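Local atomic coordinates of sialyltransferase 0160 (Photobacterium damselae, PDB entry 4R84), a protein that probably transfers sialic acid from CMP-sialic acid to the galactose end of glycan acceptors, as a sialyltransferase of the GT-B structural group. Residues T290-L295 and D311-S316. Residues are numbered along the deposited sequence; the frame is centred on the assembly and turned at random.
Sequences TDYYFL and DYLGSS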
ATOM      1  N   THR A 290       0.618  -7.438  12.811  1.00 19.26           N
ATOM      2  CA  THR A 290       0.158  -7.451  11.429  1.00 20.46           C
ATOM      3  C   THR A 290      -1.104  -6.631  11.235  1.00 22.04           C
ATOM      4  O   THR A 290      -2.045  -6.744  12.018  1.00 22.11           O
ATOM      5  CB  THR A 290      -0.156  -8.894  10.954  1.00 21.19           C
ATOM      6  OG1 THR A 290       1.000  -9.721  11.114  1.00 22.64           O
ATOM      7  CG2 THR A 290      -0.616  -8.916   9.483  1.00 22.65           C
ATOM      8  N   ASP A 291      -1.113  -5.819  10.185  1.00 18.50           N
ATOM      9  CA  ASP A 291      -2.323  -5.151   9.725  1.00 20.29           C
ATOM     10  C   ASP A 291      -2.729  -5.761   8.392  1.00 20.17           C
ATOM     11  O   ASP A 291      -1.881  -5.890   7.497  1.00 19.70           O
ATOM     12  CB  ASP A 291      -2.101  -3.652   9.548  1.00 19.92           C
ATOM     13  CG  ASP A 291      -1.790  -2.946  10.846  1.00 27.52           C
ATOM     14  OD1 ASP A 291      -2.350  -3.328  11.892  1.00 34.71           O
ATOM     15  OD2 ASP A 291      -0.975  -2.003  10.807  1.00 29.87           O
ATOM     16  N   TYR A 292      -4.006  -6.119   8.258  1.00 18.22           N
ATOM     17  CA  TYR A 292      -4.563  -6.541   6.974  1.00 18.59           C
ATOM     18  C   TYR A 292      -5.374  -5.387   6.422  1.00 21.55           C
ATOM     19  O   TYR A 292      -6.420  -5.055   6.987  1.00 23.99           O
ATOM     20  CB  TYR A 292      -5.480  -7.761   7.116  1.00 19.20           C
ATOM     21  CG  TYR A 292      -4.887  -8.990   7.761  1.00 19.38           C
ATOM     22  CD1 TYR A 292      -4.190  -9.937   7.010  1.00 18.90           C
ATOM     23  CD2 TYR A 292      -5.079  -9.236   9.108  1.00 20.66           C
ATOM     24  CE1 TYR A 292      -3.681 -11.086   7.603  1.00 19.41           C
ATOM     25  CE2 TYR A 292      -4.574 -10.373   9.710  1.00 19.11           C
ATOM     26  CZ  TYR A 292      -3.872 -11.294   8.958  1.00 21.96           C
ATOM     27  OH  TYR A 292      -3.359 -12.422   9.572  1.00 22.63           O
ATOM     28  N   TYR A 293      -4.893  -4.742   5.362  1.00 16.72           N
ATOM     29  CA  TYR A 293      -5.640  -3.647   4.771  1.00 17.72           C
ATOM     30  C   TYR A 293      -6.572  -4.205   3.719  1.00 18.50           C
ATOM     31  O   TYR A 293      -6.123  -4.687   2.678  1.00 18.11           O
ATOM     32  CB  TYR A 293      -4.704  -2.602   4.167  1.00 18.97           C
ATOM     33  CG  TYR A 293      -4.003  -1.831   5.248  1.00 18.73           C
ATOM     34  CD1 TYR A 293      -4.667  -0.835   5.948  1.00 22.56           C
ATOM     35  CD2 TYR A 293      -2.690  -2.134   5.606  1.00 19.30           C
ATOM     36  CE1 TYR A 293      -4.040  -0.136   6.956  1.00 27.81           C
ATOM     37  CE2 TYR A 293      -2.052  -1.440   6.628  1.00 23.32           C
ATOM     38  CZ  TYR A 293      -2.742  -0.445   7.292  1.00 31.32           C
ATOM     39  OH  TYR A 293      -2.148   0.261   8.301  1.00 29.05           O
ATOM     40  N   PHE A 294      -7.867  -4.125   4.013  1.00 21.49           N
ATOM     41  CA  PHE A 294      -8.917  -4.574   3.104  1.00 20.20           C
ATOM     42  C   PHE A 294      -9.376  -3.401   2.232  1.00 23.22           C
ATOM     43  O   PHE A 294      -9.685  -2.334   2.752  1.00 22.91           O
ATOM     44  CB  PHE A 294     -10.120  -5.107   3.890  1.00 22.99           C
ATOM     45  CG  PHE A 294      -9.953  -6.492   4.450  1.00 23.06           C
ATOM     46  CD1 PHE A 294      -9.143  -6.719   5.559  1.00 20.28           C
ATOM     47  CD2 PHE A 294     -10.684  -7.557   3.924  1.00 25.39           C
ATOM     48  CE1 PHE A 294      -9.014  -7.984   6.092  1.00 21.40           C
ATOM     49  CE2 PHE A 294     -10.564  -8.826   4.455  1.00 24.10           C
ATOM     50  CZ  PHE A 294      -9.725  -9.043   5.542  1.00 22.47           C
ATOM     51  N   LEU A 295      -9.442  -3.582   0.916  1.00 21.68           N
ATOM     52  CA  LEU A 295     -10.066  -2.556   0.074  1.00 21.39           C
ATOM     53  C   LEU A 295     -11.551  -2.382   0.433  1.00 23.78           C
ATOM     54  O   LEU A 295     -12.085  -1.276   0.341  1.00 24.51           O
ATOM     55  CB  LEU A 295      -9.851  -2.844  -1.413  1.00 32.84           C
ATOM     56  CG  LEU A 295     -10.197  -4.161  -2.073  1.00 44.54           C
ATOM     57  CD1 LEU A 295     -11.661  -4.165  -2.490  1.00 44.79           C
ATOM     58  CD2 LEU A 295      -9.302  -4.309  -3.276  1.00 44.58           C
ATOM     59  N   ASP A 311     -14.252 -11.692  13.483  1.00 27.43           N
ATOM     60  CA  ASP A 311     -13.915 -11.814  14.898  1.00 35.91           C
ATOM     61  C   ASP A 311     -12.504 -12.353  15.088  1.00 36.63           C
ATOM     62  O   ASP A 311     -11.787 -11.916  15.987  1.00 27.92           O
ATOM     63  CB  ASP A 311     -14.919 -12.716  15.613  1.00 40.52           C
ATOM     64  CG  ASP A 311     -16.312 -12.116  15.655  1.00 58.65           C
ATOM     65  OD1 ASP A 311     -16.433 -10.881  15.495  1.00 58.31           O
ATOM     66  OD2 ASP A 311     -17.285 -12.879  15.846  1.00 65.34           O
ATOM     67  N   TYR A 312     -12.114 -13.284  14.223  1.00 31.34           N
ATOM     68  CA  TYR A 312     -10.799 -13.922  14.294  1.00 24.24           C
ATOM     69  C   TYR A 312      -9.680 -12.937  13.996  1.00 23.56           C
ATOM     70  O   TYR A 312      -8.608 -13.009  14.599  1.00 25.91           O
ATOM     71  CB  TYR A 312     -10.720 -15.096  13.311  1.00 31.94           C
ATOM     72  CG  TYR A 312      -9.450 -15.914  13.414  1.00 25.49           C
ATOM     73  CD1 TYR A 312      -9.227 -16.742  14.504  1.00 33.38           C
ATOM     74  CD2 TYR A 312      -8.471 -15.853  12.424  1.00 26.80           C
ATOM     75  CE1 TYR A 312      -8.073 -17.490  14.608  1.00 28.23           C
ATOM     76  CE2 TYR A 312      -7.314 -16.602  12.513  1.00 25.05           C
ATOM     77  CZ  TYR A 312      -7.121 -17.427  13.611  1.00 33.34           C
ATOM     78  OH  TYR A 312      -5.977 -18.185  13.729  1.00 27.71           O
ATOM     79  N   LEU A 313      -9.910 -12.043  13.042  1.00 23.78           N
ATOM     80  CA  LEU A 313      -8.893 -11.037  12.716  1.00 21.63           C
ATOM     81  C   LEU A 313      -8.906  -9.905  13.725  1.00 23.78           C
ATOM     82  O   LEU A 313      -7.852  -9.345  14.059  1.00 24.82           O
ATOM     83  CB  LEU A 313      -9.121 -10.466  11.320  1.00 22.78           C
ATOM     84  CG  LEU A 313      -9.053 -11.466  10.166  1.00 25.26           C
ATOM     85  CD1 LEU A 313      -9.261 -10.775   8.835  1.00 23.56           C
ATOM     86  CD2 LEU A 313      -7.702 -12.152  10.191  1.00 25.55           C
ATOM     87  N   GLY A 314     -10.101  -9.569  14.203  1.00 25.20           N
ATOM     88  CA  GLY A 314     -10.240  -8.522  15.197  1.00 32.31           C
ATOM     89  C   GLY A 314      -9.649  -7.197  14.753  1.00 23.44           C
ATOM     90  O   GLY A 314      -9.888  -6.732  13.631  1.00 25.22           O
ATOM     91  N   SER A 315      -8.854  -6.592  15.630  1.00 24.31           N
ATOM     92  CA  SER A 315      -8.325  -5.265  15.365  1.00 24.31           C
ATOM     93  C   SER A 315      -7.264  -5.252  14.261  1.00 28.13           C
ATOM     94  O   SER A 315      -6.890  -4.182  13.787  1.00 24.38           O
ATOM     95  CB  SER A 315      -7.738  -4.667  16.642  1.00 32.10           C
ATOM     96  OG  SER A 315      -6.718  -5.496  17.168  1.00 39.55           O
ATOM     97  N   SER A 316      -6.792  -6.428  13.846  1.00 21.35           N
ATOM     98  CA  SER A 316      -5.789  -6.510  12.788  0.56 20.90           C
ATOM     99  C   SER A 316      -6.391  -6.200  11.420  1.00 21.49           C
ATOM    100  O   SER A 316      -5.670  -5.826  10.492  1.00 20.93           O
ATOM    101  CB  SER A 316      -5.131  -7.892  12.773  0.56 24.72           C
ATOM    102  OG  SER A 316      -4.340  -8.091  13.938  0.56 23.83           O
TER
HETATM  103  O   HOH W   1      -1.454  -8.193  14.920  1.00 35.35           O
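Tyr292 and Phe294 of strand 290-294 meet Leu313 and Ser316 in a right-handed beta-alpha-beta crossover of a Rossmann-like domain. Helix 307-313 ends here, and the chain turns back to the sheet. Gly314 leaves the helix with positive phi. Ser316 N then bonds back to Leu313 O (3.1 Å).

Ser316 brings the returning chain to the strand. Its carbonyl O accepts a nearly straight hydrogen bond from Tyr292 N at 2.8 Å, with 172° at the hydrogen. The same oxygen receives a CA-H...O contact from Asp291 CA at 3.5 Å. In the conformer described, Ser316 OG shares water 1 with Thr290 N. This link is doubtful, because the side chain has a second position.

Leu313, at the end of the helix, points its two methyls at two rings of the strand. CD2 meets Tyr292 CE2 obliquely at 3.6 Å, the two side chains crossing at about a right angle. CD1 reaches the edge of the Phe294 ring, 3.7 Å from CZ. Thr290 CG2 sits over the centre of one face of the Tyr292 ring, 4.0 Å above its plane. The hydroxyl of that tyrosine is held by His285, which also touches Leu313 and Ser316. Phe294 packs further on helix 237-246.

Asp291 OD1 forms a salt bridge with Lys318, just beyond Ser316. Strand 290-294 runs parallel to both 225-233 and 317-319. Strand 290-294, helix 307-313 and strand 317-319 form a beta-alpha-beta unit, the repeating connection of the Rossmann-like domains from which GT-B glycosyltransferases are built.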